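Local coordinates for protein ralf, proline/betaine transporter (Legionella pneumophila, PDB 4D7Q) that probably acts as a guanine nucleotide exchange factor, here as a chimera joining the Sec7 domain of Legionella RalF to the capping domain of a Rickettsia RalF, at residues S92-L97 against E187-E192; T99-F104 against K196-N201; T145-T150 against S286-W291; A138-F143 against K255-K260. The protein carries 2 engineered substitutions. All coordinates share one frame; numbering follows the deposited sequence. Where two conformers were deposited one is given.

In the fold
Contacts 1 and 2 lie inside the Sec7 domain and share helix 93-102, whose start meets helix 183-195 in contact 1 and whose end meets the following loop in contact 2. Contacts 3 and 4 share helix 135-152 and join it to the capping domain, so both cross between the fused parts of the chimera. Contact 3 lies at the surface, whereas the other three are partly buried. Chemistry follows place: a carboxylate near a helix start in contact 1, a lysine and a water on loop backbone in contact 2, and mainly aromatic packing in contacts 3 and 4. Phe198 of contact 2 touches contacts 1 and 3.

Contact 1: residues S92-L97 against E187-E192; sequences SFVEGL and EELYSE. With GOL (glycerol), chain F.
Val94 overlaps the aliphatic part of Glu192, the two side chains running antiparallel alongside each other with Val94 CG1 3.7 Å from Glu192 CB. The other branch of Val94, CG2, rests on Leu189, whose CD1 also comes within 3.7 Å of Phe93 CD2. These apolar groups join the start of helix 93-102 to helix 183-195 in the Sec7 domain, and Phe93 and Leu189 continue inward to Thr145 of helix 135-152. At the outer side, Ser92 and Glu95 form a capping box: Ser92 OG accepts from Glu95 N (3.1 Å), and Ser92 N donates back to Glu95 OE1 (3.0 Å). The same OG donates to the syn lone pair of Glu192 OE1, 2.5 Å away. A glycerol, probably from the crystallisation liquor, donates from O2 to Glu192 OE2 at 2.6 Å, while Phe93 N and Val94 N donate to its O1 and O2. The Ser92 hydroxyl and the nearby helix start would probably favour a charged Glu192, though the neighbouring Glu95 carboxylate may oppose this.

Contact 2: residues T99-F104 against K196-N201; sequences TFLKTF and KPFELN. Engineered in segment 196-201: Glu199 (natural residue Lys).
Within the helical Sec7 domain, the C-terminal end of helix 93-102 packs on the irregular chain that follows helix 183-195. The apolar part centres on Leu101, which points at the loop: its CB lies 3.6 Å from Leu200 CD2. Leu101 CD1 meets the Phe198 ring obliquely, 3.9 Å from Phe198 CD2. Ile146 of helix 135-152 touches both leucines, and Asn149 hydrogen-bonds the backbone on either side of Pro197, at Lys196 O and Phe198 N. The polar part belongs to Lys102. Turns at chi2 (-76°) and chi3 (-87°) fold its chain back over the loop backbone, where CD passes 3.1 Å from Phe198 O and NZ donates to Glu199 O at 2.8 Å, tilted 28° from the carbonyl plane. The acceptor is the backbone carbonyl of Glu199, an engineered residue (lysine in nature); its carboxylate lies farther from NZ. A third link is a water bridging the two backbones: it accepts from Asn201 N at 3.0 Å and lies 2.9 Å from Leu101 O and 2.8 Å from Phe104 O.

Contact 3: residues T145-T150 against S286-W291; sequences TIMLNT and SIFSRW
Ile146 sets its CG2 methyl squarely over the six-membered ring of Trp291, 3.4 Å from the ring centroid and 2° off the normal, a CH-pi contact. Beside it, Met147 runs crosswise to the tryptophan side chain, with CB 3.3 Å from both CD1 and NE1 of Trp291. Thr150 CG2 packs against the root of the tryptophan, 3.4 Å from Trp291 CB. Farther along Met147 the sulfur reaches Phe288 obliquely, Met147 SD lying 3.4 Å from Phe288 CD1 in a Met-aromatic contact. Trp291 is turned to the helix by a chi1 of 60°, which places CG between the backbone N and the carbonyl carbon. Thr150 is held by its hydroxyl, which donates to Ile146 O at 2.6 Å from OG1, on the opposite face of that carbonyl from Thr150 N. In the next shell Phe261 stacks on Phe288, Phe202 touches Trp291, and Arg290 forms a salt bridge with Asp151. Helix 135-152 of the Sec7 domain thus meets a type I beta turn (Ser286 to Ser289) and the helix start after it in the capping domain, two parts fused in this chimera.

Contact 4: residues A138-F143 against K255-K260; sequences AYLLAF and KTFLSK
Phe257 of the capping domain projects across to helix 135-152 of the Sec7 domain and is met there by three side chains, each at a different angle. The axes of the two short helical segments run nearly parallel, 12.0 Å apart, and with CG anti to the backbone N (chi1 179°) the ring spans much of that distance. Toward Phe143 it presents an edge: the pair is an offset edge-to-face contact with planes at 77°, Phe257 CE1 lying 3.6 Å from Phe143 CD2. Tyr139 comes from the other helix alongside it, its ring oblique to that of Phe257 and its CE2 3.5 Å from Phe257 CE1. Leu140 lies roughly perpendicular to Phe257 and brings CD1 to 3.5 Å from Phe257 CE2. Leu258 adds a looser touch, its CD1 4.2 Å from Phe143 CZ. Phe261 stacks on Phe257 and also meets Phe143, extending the aromatic cluster along helix 256-262. Polar groups keep to one end, where Asp114 of helix 110-127 receives both a hydrogen bond from Tyr139 OH and a salt bridge from Lys255 NZ. A water ties the same two side chains together, donating to Tyr139 OH at 2.7 Å and accepting from Lys255 NZ at 2.9 Å. Across this junction of the fused parts, then, adhesion comes mainly from aromatic rings and two leucines, and the lysine charge is probably balanced by Asp114 at the margin.

Contact 1: residues S92-L97 against E187-E192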
loop_
_atom_site.group_PDB
_atom_site.type_symbol
_atom_site.label_atom_id
_atom_site.label_comp_id
_atom_site.label_asym_id
_atom_site.label_seq_id
_atom_site.Cartn_x
_atom_site.Cartn_y
_atom_site.Cartn_z
ATOM N N SER A 92 22.047 -10.735 3.208
ATOM C CA SER A 92 21.266 -11.872 2.807
ATOM C C SER A 92 19.889 -11.403 2.343
ATOM O O SER A 92 19.520 -10.319 2.620
ATOM C CB SER A 92 21.154 -12.858 3.938
ATOM O OG SER A 92 20.146 -12.522 4.791
ATOM N N PHE A 93 19.184 -12.237 1.609
ATOM C CA PHE A 93 17.912 -11.847 1.061
ATOM C C PHE A 93 16.954 -11.494 2.201
ATOM O O PHE A 93 16.382 -10.472 2.214
ATOM C CB PHE A 93 17.323 -12.915 0.141
ATOM C CG PHE A 93 15.977 -12.568 -0.380
ATOM C CD1 PHE A 93 15.840 -11.808 -1.495
ATOM C CD2 PHE A 93 14.858 -12.982 0.254
ATOM C CE1 PHE A 93 14.608 -11.460 -1.964
ATOM C CE2 PHE A 93 13.622 -12.634 -0.202
ATOM C CZ PHE A 93 13.491 -11.880 -1.318
ATOM N N VAL A 94 16.854 -12.373 3.170
ATOM C CA VAL A 94 15.981 -12.194 4.343
ATOM C C VAL A 94 16.377 -10.929 5.147
ATOM O O VAL A 94 15.492 -10.143 5.488
ATOM C CB VAL A 94 15.905 -13.485 5.218
ATOM C CG1 VAL A 94 15.094 -13.258 6.501
ATOM C CG2 VAL A 94 15.323 -14.648 4.432
ATOM N N GLU A 95 17.695 -10.701 5.394
ATOM C CA GLU A 95 18.172 -9.500 6.121
ATOM C C GLU A 95 17.756 -8.219 5.389
ATOM O O GLU A 95 17.299 -7.284 6.028
ATOM C CB GLU A 95 19.714 -9.470 6.267
ATOM C CG GLU A 95 20.326 -10.491 7.206
ATOM C CD GLU A 95 21.850 -10.533 7.222
ATOM O OE1 GLU A 95 22.488 -10.296 6.165
ATOM O OE2 GLU A 95 22.407 -10.848 8.299
ATOM N N GLY A 96 17.997 -8.170 4.075
ATOM C CA GLY A 96 17.684 -7.023 3.225
ATOM C C GLY A 96 16.207 -6.707 3.216
ATOM O O GLY A 96 15.816 -5.555 3.408
ATOM N N LEU A 97 15.380 -7.749 3.041
ATOM C CA LEU A 97 13.932 -7.592 3.020
ATOM C C LEU A 97 13.415 -7.133 4.382
ATOM O O LEU A 97 12.602 -6.223 4.429
ATOM C CB LEU A 97 13.227 -8.877 2.533
ATOM C CG LEU A 97 11.688 -8.902 2.607
ATOM C CD1 LEU A 97 11.066 -7.948 1.576
ATOM C CD2 LEU A 97 11.181 -10.285 2.351
ATOM N N GLU A 187 17.353 -23.497 2.235
ATOM C CA GLU A 187 17.574 -23.973 3.610
ATOM C C GLU A 187 18.003 -22.806 4.500
ATOM O O GLU A 187 17.540 -22.695 5.635
ATOM C CB GLU A 187 18.639 -25.066 3.635
ATOM C CG GLU A 187 18.141 -26.403 3.134
ATOM C CD GLU A 187 19.231 -27.357 2.690
ATOM O OE1 GLU A 187 20.396 -27.182 3.110
ATOM O OE2 GLU A 187 18.914 -28.294 1.928
ATOM N N GLU A 188 18.815 -21.934 3.937
ATOM C CA GLU A 188 19.306 -20.734 4.581
ATOM C C GLU A 188 18.213 -19.666 4.705
ATOM O O GLU A 188 18.069 -19.049 5.725
ATOM C CB GLU A 188 20.530 -20.195 3.853
ATOM C CG GLU A 188 21.761 -21.066 4.024
ATOM C CD GLU A 188 22.889 -20.819 3.019
ATOM O OE1 GLU A 188 22.723 -20.063 2.030
ATOM O OE2 GLU A 188 23.969 -21.418 3.221
ATOM N N LEU A 189 17.455 -19.484 3.644
ATOM C CA LEU A 189 16.293 -18.641 3.650
ATOM C C LEU A 189 15.332 -19.011 4.776
ATOM O O LEU A 189 14.994 -18.195 5.567
ATOM C CB LEU A 189 15.592 -18.684 2.310
ATOM C CG LEU A 189 14.488 -17.648 2.179
ATOM C CD1 LEU A 189 14.793 -16.554 1.185
ATOM C CD2 LEU A 189 13.198 -18.317 1.836
ATOM N N TYR A 190 14.953 -20.274 4.830
ATOM C CA TYR A 190 14.131 -20.797 5.892
ATOM C C TYR A 190 14.696 -20.598 7.312
ATOM O O TYR A 190 13.996 -20.170 8.167
ATOM C CB TYR A 190 13.803 -22.254 5.642
ATOM C CG TYR A 190 12.713 -22.793 6.514
ATOM C CD1 TYR A 190 12.972 -23.245 7.786
ATOM C CD2 TYR A 190 11.431 -22.861 6.054
ATOM C CE1 TYR A 190 11.971 -23.723 8.583
ATOM C CE2 TYR A 190 10.421 -23.346 6.839
ATOM C CZ TYR A 190 10.702 -23.775 8.104
ATOM O OH TYR A 190 9.719 -24.260 8.871
ATOM N N SER A 191 15.969 -20.911 7.500
ATOM C CA SER A 191 16.670 -20.729 8.772
ATOM C C SER A 191 16.584 -19.275 9.267
ATOM O O SER A 191 16.309 -19.051 10.437
ATOM C CB SER A 191 18.134 -21.156 8.636
ATOM O OG SER A 191 18.801 -20.974 9.875
ATOM N N GLU A 192 16.768 -18.294 8.365
ATOM C CA GLU A 192 16.709 -16.867 8.712
ATOM C C GLU A 192 15.291 -16.397 8.979
ATOM O O GLU A 192 15.088 -15.556 9.856
ATOM C CB GLU A 192 17.323 -16.027 7.608
ATOM C CG GLU A 192 18.805 -16.257 7.420
ATOM C CD GLU A 192 19.361 -15.348 6.352
ATOM O OE1 GLU A 192 19.275 -14.116 6.526
ATOM O OE2 GLU A 192 19.812 -15.865 5.309
HETATM C C1 GOL F . 20.442 -15.235 1.672
HETATM O O1 GOL F . 20.386 -14.512 0.486
HETATM C C2 GOL F . 19.039 -15.664 2.031
HETATM O O2 GOL F . 18.570 -15.077 3.207
HETATM C C3 GOL F . 18.918 -17.163 2.096
HETATM O O3 GOL F . 19.692 -17.772 1.114
#

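Contact 2: residues T99-F104 against K196-N201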
loop_
_atom_site.group_PDB
_atom_site.type_symbol
_atom_site.label_atom_id
_atom_site.label_comp_id
_atom_site.label_asym_id
_atom_site.label_seq_id
_atom_site.Cartn_x
_atom_site.Cartn_y
_atom_site.Cartn_z
ATOM N N THR A 99 15.104 -5.532 6.858
ATOM C CA THR A 99 15.627 -4.150 7.063
ATOM C C THR A 99 14.807 -3.155 6.260
ATOM O O THR A 99 14.459 -2.098 6.779
ATOM C CB THR A 99 17.116 -4.081 6.668
ATOM O OG1 THR A 99 17.816 -5.045 7.442
ATOM C CG2 THR A 99 17.731 -2.697 6.882
ATOM N N PHE A 100 14.508 -3.495 4.991
ATOM C CA PHE A 100 13.715 -2.673 4.077
ATOM C C PHE A 100 12.305 -2.412 4.643
ATOM O O PHE A 100 11.897 -1.256 4.773
ATOM C CB PHE A 100 13.608 -3.351 2.681
ATOM C CG PHE A 100 12.686 -2.613 1.718
ATOM C CD1 PHE A 100 13.136 -1.489 1.016
ATOM C CD2 PHE A 100 11.361 -3.012 1.552
ATOM C CE1 PHE A 100 12.294 -0.808 0.138
ATOM C CE2 PHE A 100 10.509 -2.323 0.681
ATOM C CZ PHE A 100 10.984 -1.224 -0.026
ATOM N N LEU A 101 11.542 -3.493 4.912
ATOM C CA LEU A 101 10.165 -3.427 5.433
ATOM C C LEU A 101 10.067 -2.679 6.765
ATOM O O LEU A 101 9.118 -1.900 6.981
ATOM C CB LEU A 101 9.597 -4.853 5.573
ATOM C CG LEU A 101 9.376 -5.612 4.244
ATOM C CD1 LEU A 101 8.841 -6.969 4.524
ATOM C CD2 LEU A 101 8.398 -4.855 3.294
ATOM N N LYS A 102 11.059 -2.894 7.653
ATOM C CA LYS A 102 11.079 -2.219 8.966
ATOM C C LYS A 102 11.379 -0.711 8.926
ATOM O O LYS A 102 11.190 -0.017 9.928
ATOM C CB LYS A 102 11.948 -2.966 9.983
ATOM C CG LYS A 102 11.298 -4.262 10.449
ATOM C CD LYS A 102 10.152 -3.959 11.448
ATOM C CE LYS A 102 10.638 -3.855 12.880
ATOM N NZ LYS A 102 9.596 -3.292 13.776
ATOM N N THR A 103 11.847 -0.250 7.792
ATOM C CA THR A 103 11.986 1.161 7.524
ATOM C C THR A 103 10.631 1.882 7.503
ATOM O O THR A 103 10.548 3.009 7.847
ATOM C CB THR A 103 12.693 1.422 6.191
ATOM O OG1 THR A 103 13.877 0.645 6.099
ATOM C CG2 THR A 103 13.065 2.821 6.070
ATOM N N PHE A 104 9.583 1.186 7.118
ATOM C CA PHE A 104 8.288 1.779 6.929
ATOM C C PHE A 104 7.267 1.567 8.018
ATOM O O PHE A 104 7.296 0.625 8.768
ATOM C CB PHE A 104 7.630 1.250 5.653
ATOM C CG PHE A 104 8.430 1.457 4.426
ATOM C CD1 PHE A 104 9.336 0.522 4.021
ATOM C CD2 PHE A 104 8.289 2.594 3.694
ATOM C CE1 PHE A 104 10.081 0.719 2.901
ATOM C CE2 PHE A 104 9.029 2.797 2.574
ATOM C CZ PHE A 104 9.925 1.864 2.184
ATOM N N LYS A 196 14.131 -15.039 13.376
ATOM C CA LYS A 196 13.739 -13.733 13.845
ATOM C C LYS A 196 12.392 -13.274 13.290
ATOM O O LYS A 196 12.207 -13.310 12.070
ATOM C CB LYS A 196 14.868 -12.744 13.440
ATOM C CG LYS A 196 14.900 -11.421 14.203
ATOM C CD LYS A 196 16.150 -10.598 13.842
ATOM C CE LYS A 196 17.338 -10.922 14.725
ATOM N NZ LYS A 196 18.563 -10.181 14.320
ATOM N N PRO A 197 11.475 -12.769 14.149
ATOM C CA PRO A 197 10.208 -12.221 13.624
ATOM C C PRO A 197 10.455 -10.886 12.915
ATOM O O PRO A 197 11.308 -10.114 13.354
ATOM C CB PRO A 197 9.368 -12.001 14.891
ATOM C CG PRO A 197 10.352 -11.811 16.003
ATOM C CD PRO A 197 11.578 -12.607 15.623
ATOM N N PHE A 198 9.717 -10.592 11.839
ATOM C CA PHE A 198 9.893 -9.292 11.161
ATOM C C PHE A 198 9.333 -8.165 12.016
ATOM O O PHE A 198 9.851 -7.048 11.969
ATOM C CB PHE A 198 9.188 -9.281 9.783
ATOM C CG PHE A 198 9.957 -9.874 8.624
ATOM C CD1 PHE A 198 11.027 -10.746 8.843
ATOM C CD2 PHE A 198 9.596 -9.581 7.311
ATOM C CE1 PHE A 198 11.697 -11.333 7.776
ATOM C CE2 PHE A 198 10.286 -10.156 6.240
ATOM C CZ PHE A 198 11.348 -11.008 6.482
ATOM N N GLU A 199 8.275 -8.461 12.804
ATOM C CA GLU A 199 7.590 -7.477 13.668
ATOM C C GLU A 199 7.200 -6.252 12.844
ATOM O O GLU A 199 7.510 -5.100 13.186
ATOM C CB GLU A 199 8.411 -7.115 14.916
ATOM C CG GLU A 199 8.820 -8.344 15.714
ATOM C CD GLU A 199 9.262 -8.073 17.135
ATOM O OE1 GLU A 199 10.173 -7.238 17.325
ATOM O OE2 GLU A 199 8.747 -8.752 18.051
ATOM N N LEU A 200 6.542 -6.570 11.753
ATOM C CA LEU A 200 6.190 -5.633 10.725
ATOM C C LEU A 200 5.241 -4.502 11.283
ATOM O O LEU A 200 4.413 -4.862 12.081
ATOM C CB LEU A 200 5.530 -6.296 9.527
ATOM C CG LEU A 200 6.512 -6.914 8.558
ATOM C CD1 LEU A 200 5.919 -7.209 7.209
ATOM C CD2 LEU A 200 7.832 -6.191 8.458
ATOM N N ASN A 201 5.206 -3.164 11.067
ATOM C CA ASN A 201 4.233 -2.227 11.531
ATOM C C ASN A 201 3.535 -1.646 10.354
ATOM O O ASN A 201 4.172 -1.105 9.484
ATOM C CB ASN A 201 4.907 -1.136 12.323
ATOM C CG ASN A 201 5.775 -1.687 13.419
ATOM O OD1 ASN A 201 5.335 -2.492 14.193
ATOM N ND2 ASN A 201 7.023 -1.269 13.464
HETATM O O HOH W 1 7.305 -2.168 9.243
#

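Contact 3: residues T145-T150 against S286-W291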
loop_
_atom_site.group_PDB
_atom_site.type_symbol
_atom_site.label_atom_id
_atom_site.label_comp_id
_atom_site.label_asym_id
_atom_site.label_seq_id
_atom_site.Cartn_x
_atom_site.Cartn_y
_atom_site.Cartn_z
ATOM N N THR A 145 8.286 -14.946 1.896
ATOM C CA THR A 145 9.075 -14.715 3.108
ATOM C C THR A 145 8.239 -13.951 4.137
ATOM O O THR A 145 8.208 -14.336 5.298
ATOM C CB THR A 145 10.402 -14.007 2.743
ATOM O OG1 THR A 145 11.160 -14.830 1.859
ATOM C CG2 THR A 145 11.233 -13.612 3.953
ATOM N N ILE A 146 7.540 -12.894 3.699
ATOM C CA ILE A 146 6.689 -12.101 4.580
ATOM C C ILE A 146 5.597 -12.989 5.216
ATOM O O ILE A 146 5.383 -12.946 6.435
ATOM C CB ILE A 146 6.038 -10.927 3.802
ATOM C CG1 ILE A 146 7.090 -9.883 3.327
ATOM C CG2 ILE A 146 4.956 -10.252 4.686
ATOM C CD1 ILE A 146 6.501 -8.856 2.193
ATOM N N MET A 147 4.877 -13.745 4.364
ATOM C CA MET A 147 3.768 -14.586 4.795
ATOM C C MET A 147 4.244 -15.676 5.735
ATOM O O MET A 147 3.633 -15.858 6.793
ATOM C CB MET A 147 3.011 -15.184 3.598
ATOM C CG MET A 147 1.917 -16.166 4.040
ATOM S SD MET A 147 1.120 -17.005 2.671
ATOM C CE MET A 147 2.346 -18.128 2.197
ATOM N N LEU A 148 5.316 -16.416 5.340
ATOM C CA LEU A 148 5.886 -17.477 6.176
ATOM C C LEU A 148 6.403 -16.934 7.506
ATOM O O LEU A 148 6.105 -17.508 8.566
ATOM C CB LEU A 148 6.966 -18.264 5.439
ATOM C CG LEU A 148 7.593 -19.481 6.191
ATOM C CD1 LEU A 148 6.543 -20.590 6.485
ATOM C CD2 LEU A 148 8.776 -20.070 5.393
ATOM N N ASN A 149 7.166 -15.838 7.465
ATOM C CA ASN A 149 7.687 -15.235 8.702
ATOM C C ASN A 149 6.574 -14.869 9.673
ATOM O O ASN A 149 6.672 -15.201 10.844
ATOM C CB ASN A 149 8.602 -14.049 8.420
ATOM C CG ASN A 149 9.180 -13.463 9.678
ATOM O OD1 ASN A 149 8.577 -12.595 10.273
ATOM N ND2 ASN A 149 10.315 -13.972 10.153
ATOM N N THR A 150 5.494 -14.252 9.179
ATOM C CA THR A 150 4.354 -13.871 9.996
ATOM C C THR A 150 3.750 -15.098 10.710
ATOM O O THR A 150 3.476 -15.046 11.912
ATOM C CB THR A 150 3.306 -13.105 9.155
ATOM O OG1 THR A 150 3.936 -12.081 8.388
ATOM C CG2 THR A 150 2.234 -12.465 10.009
ATOM N N SER A 286 -8.355 -14.065 1.622
ATOM C CA SER A 286 -7.925 -14.886 0.531
ATOM C C SER A 286 -6.881 -15.915 0.981
ATOM O O SER A 286 -6.465 -15.912 2.084
ATOM C CB SER A 286 -7.355 -13.996 -0.568
ATOM O OG SER A 286 -8.341 -13.195 -1.121
ATOM N N ILE A 287 -6.469 -16.779 0.080
ATOM C CA ILE A 287 -5.564 -17.840 0.416
ATOM C C ILE A 287 -4.279 -17.406 1.146
ATOM O O ILE A 287 -3.956 -17.969 2.123
ATOM C CB ILE A 287 -5.277 -18.783 -0.765
ATOM C CG1 ILE A 287 -4.585 -20.054 -0.270
ATOM C CG2 ILE A 287 -4.486 -18.088 -1.849
ATOM C CD1 ILE A 287 -4.426 -21.144 -1.279
ATOM N N PHE A 288 -3.582 -16.407 0.642
ATOM C CA PHE A 288 -2.324 -15.935 1.206
ATOM C C PHE A 288 -2.335 -14.527 1.829
ATOM O O PHE A 288 -1.331 -13.904 1.914
ATOM C CB PHE A 288 -1.230 -15.995 0.159
ATOM C CG PHE A 288 -1.037 -17.348 -0.459
ATOM C CD1 PHE A 288 -0.888 -18.459 0.317
ATOM C CD2 PHE A 288 -0.991 -17.481 -1.819
ATOM C CE1 PHE A 288 -0.725 -19.685 -0.261
ATOM C CE2 PHE A 288 -0.835 -18.687 -2.400
ATOM C CZ PHE A 288 -0.684 -19.797 -1.618
ATOM N N SER A 289 -3.481 -14.060 2.273
ATOM C CA SER A 289 -3.653 -12.684 2.678
ATOM C C SER A 289 -3.695 -12.329 4.173
ATOM O O SER A 289 -3.750 -11.178 4.514
ATOM C CB SER A 289 -4.872 -12.116 1.988
ATOM O OG SER A 289 -6.049 -12.699 2.400
ATOM N N ARG A 290 -3.710 -13.317 5.042
ATOM C CA ARG A 290 -3.990 -13.072 6.432
ATOM C C ARG A 290 -2.999 -12.130 7.076
ATOM O O ARG A 290 -3.353 -11.325 7.884
ATOM C CB ARG A 290 -4.093 -14.378 7.217
ATOM C CG ARG A 290 -4.855 -14.308 8.507
ATOM C CD ARG A 290 -5.159 -15.636 9.161
ATOM N NE ARG A 290 -4.419 -16.758 8.639
ATOM C CZ ARG A 290 -3.153 -17.015 8.894
ATOM N NH1 ARG A 290 -2.457 -16.267 9.710
ATOM N NH2 ARG A 290 -2.595 -18.059 8.342
ATOM N N TRP A 291 -1.747 -12.219 6.685
ATOM C CA TRP A 291 -0.801 -11.358 7.384
ATOM C C TRP A 291 -1.009 -9.893 7.014
ATOM O O TRP A 291 -0.649 -8.994 7.773
ATOM C CB TRP A 291 0.637 -11.779 7.072
ATOM C CG TRP A 291 0.978 -11.718 5.615
ATOM C CD1 TRP A 291 1.016 -12.763 4.738
ATOM C CD2 TRP A 291 1.328 -10.551 4.864
ATOM N NE1 TRP A 291 1.368 -12.318 3.486
ATOM C CE2 TRP A 291 1.566 -10.963 3.537
ATOM C CE3 TRP A 291 1.465 -9.196 5.183
ATOM C CZ2 TRP A 291 1.931 -10.071 2.532
ATOM C CZ3 TRP A 291 1.828 -8.311 4.183
ATOM C CH2 TRP A 291 2.057 -8.753 2.873
#

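Contact 4: residues A138-F143 against K255-K260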
loop_
_atom_site.group_PDB
_atom_site.type_symbol
_atom_site.label_atom_id
_atom_site.label_comp_id
_atom_site.label_asym_id
_atom_site.label_seq_id
_atom_site.Cartn_x
_atom_site.Cartn_y
_atom_site.Cartn_z
ATOM N N ALA A 138 12.911 -12.471 -7.009
ATOM C CA ALA A 138 13.025 -11.782 -5.716
ATOM C C ALA A 138 11.631 -11.380 -5.226
ATOM O O ALA A 138 11.350 -11.491 -4.042
ATOM C CB ALA A 138 13.904 -10.540 -5.854
ATOM N N TYR A 139 10.755 -10.933 -6.142
ATOM C CA TYR A 139 9.378 -10.517 -5.827
ATOM C C TYR A 139 8.533 -11.680 -5.243
ATOM O O TYR A 139 7.885 -11.538 -4.199
ATOM C CB TYR A 139 8.773 -9.908 -7.102
ATOM C CG TYR A 139 7.313 -9.533 -6.999
ATOM C CD1 TYR A 139 6.928 -8.268 -6.561
ATOM C CD2 TYR A 139 6.311 -10.442 -7.350
ATOM C CE1 TYR A 139 5.581 -7.900 -6.512
ATOM C CE2 TYR A 139 4.964 -10.085 -7.304
ATOM C CZ TYR A 139 4.603 -8.814 -6.884
ATOM O OH TYR A 139 3.280 -8.467 -6.828
ATOM N N LEU A 140 8.597 -12.843 -5.907
ATOM C CA LEU A 140 7.926 -14.075 -5.504
ATOM C C LEU A 140 8.423 -14.534 -4.121
ATOM O O LEU A 140 7.601 -14.844 -3.247
ATOM C CB LEU A 140 8.159 -15.168 -6.575
ATOM C CG LEU A 140 7.463 -16.519 -6.224
ATOM C CD1 LEU A 140 6.077 -16.583 -6.806
ATOM C CD2 LEU A 140 8.259 -17.694 -6.693
ATOM N N LEU A 141 9.767 -14.554 -3.929
ATOM C CA LEU A 141 10.401 -14.910 -2.662
ATOM C C LEU A 141 10.006 -13.930 -1.580
ATOM O O LEU A 141 9.765 -14.363 -0.458
ATOM C CB LEU A 141 11.929 -14.829 -2.780
ATOM C CG LEU A 141 12.695 -15.998 -3.365
ATOM C CD1 LEU A 141 14.158 -15.618 -3.493
ATOM C CD2 LEU A 141 12.546 -17.271 -2.512
ATOM N N ALA A 142 9.989 -12.611 -1.896
ATOM C CA ALA A 142 9.637 -11.579 -0.910
ATOM C C ALA A 142 8.261 -11.790 -0.295
ATOM O O ALA A 142 8.143 -11.799 0.935
ATOM C CB ALA A 142 9.751 -10.180 -1.499
ATOM N N PHE A 143 7.230 -11.956 -1.135
ATOM C CA PHE A 143 5.869 -12.213 -0.659
ATOM C C PHE A 143 5.784 -13.530 0.118
ATOM O O PHE A 143 5.082 -13.599 1.135
ATOM C CB PHE A 143 4.843 -12.159 -1.808
ATOM C CG PHE A 143 4.287 -10.765 -2.002
ATOM C CD1 PHE A 143 3.355 -10.236 -1.108
ATOM C CD2 PHE A 143 4.756 -9.943 -3.031
ATOM C CE1 PHE A 143 2.884 -8.928 -1.257
ATOM C CE2 PHE A 143 4.261 -8.642 -3.191
ATOM C CZ PHE A 143 3.332 -8.147 -2.304
ATOM N N LYS A 255 -3.923 -8.017 -10.341
ATOM C CA LYS A 255 -3.141 -9.168 -10.789
ATOM C C LYS A 255 -3.483 -10.268 -9.790
ATOM O O LYS A 255 -3.653 -9.979 -8.609
ATOM C CB LYS A 255 -1.645 -8.863 -10.740
ATOM C CG LYS A 255 -1.248 -7.794 -11.761
ATOM C CD LYS A 255 0.065 -7.117 -11.413
ATOM C CE LYS A 255 -0.026 -6.276 -10.165
ATOM N NZ LYS A 255 1.170 -6.493 -9.336
ATOM N N THR A 256 -3.678 -11.489 -10.267
ATOM C CA THR A 256 -4.083 -12.634 -9.434
ATOM C C THR A 256 -3.138 -12.925 -8.294
ATOM O O THR A 256 -3.594 -13.239 -7.191
ATOM C CB THR A 256 -4.314 -13.868 -10.308
ATOM O OG1 THR A 256 -3.235 -13.937 -11.235
ATOM C CG2 THR A 256 -5.622 -13.795 -11.065
ATOM N N PHE A 257 -1.821 -12.800 -8.547
ATOM C CA PHE A 257 -0.789 -13.019 -7.533
ATOM C C PHE A 257 -1.040 -12.044 -6.353
ATOM O O PHE A 257 -1.230 -12.488 -5.228
ATOM C CB PHE A 257 0.631 -12.861 -8.153
ATOM C CG PHE A 257 1.758 -13.055 -7.155
ATOM C CD1 PHE A 257 2.108 -12.041 -6.266
ATOM C CD2 PHE A 257 2.433 -14.268 -7.069
ATOM C CE1 PHE A 257 3.111 -12.245 -5.290
ATOM C CE2 PHE A 257 3.440 -14.463 -6.103
ATOM C CZ PHE A 257 3.810 -13.426 -5.258
ATOM N N LEU A 258 -1.100 -10.733 -6.629
ATOM C CA LEU A 258 -1.348 -9.704 -5.617
ATOM C C LEU A 258 -2.651 -9.942 -4.816
ATOM O O LEU A 258 -2.637 -9.826 -3.607
ATOM C CB LEU A 258 -1.334 -8.300 -6.254
ATOM C CG LEU A 258 -1.394 -7.097 -5.266
ATOM C CD1 LEU A 258 -0.208 -7.091 -4.324
ATOM C CD2 LEU A 258 -1.439 -5.797 -6.018
ATOM N N SER A 259 -3.756 -10.265 -5.507
ATOM C CA SER A 259 -5.057 -10.583 -4.928
ATOM C C SER A 259 -4.938 -11.699 -3.861
ATOM O O SER A 259 -5.545 -11.603 -2.795
ATOM C CB SER A 259 -6.005 -11.037 -6.035
ATOM O OG SER A 259 -7.341 -10.968 -5.566
ATOM N N LYS A 260 -4.169 -12.769 -4.169
ATOM C CA LYS A 260 -3.977 -13.898 -3.264
ATOM C C LYS A 260 -3.212 -13.495 -2.014
ATOM O O LYS A 260 -3.581 -13.913 -0.929
ATOM C CB LYS A 260 -3.255 -15.051 -3.974
ATOM C CG LYS A 260 -4.152 -15.782 -4.962
ATOM C CD LYS A 260 -3.357 -16.871 -5.664
ATOM C CE LYS A 260 -4.205 -17.723 -6.575
ATOM N NZ LYS A 260 -3.354 -18.763 -7.201
HETATM O O HOH W 2 1.452 -9.335 -8.620
#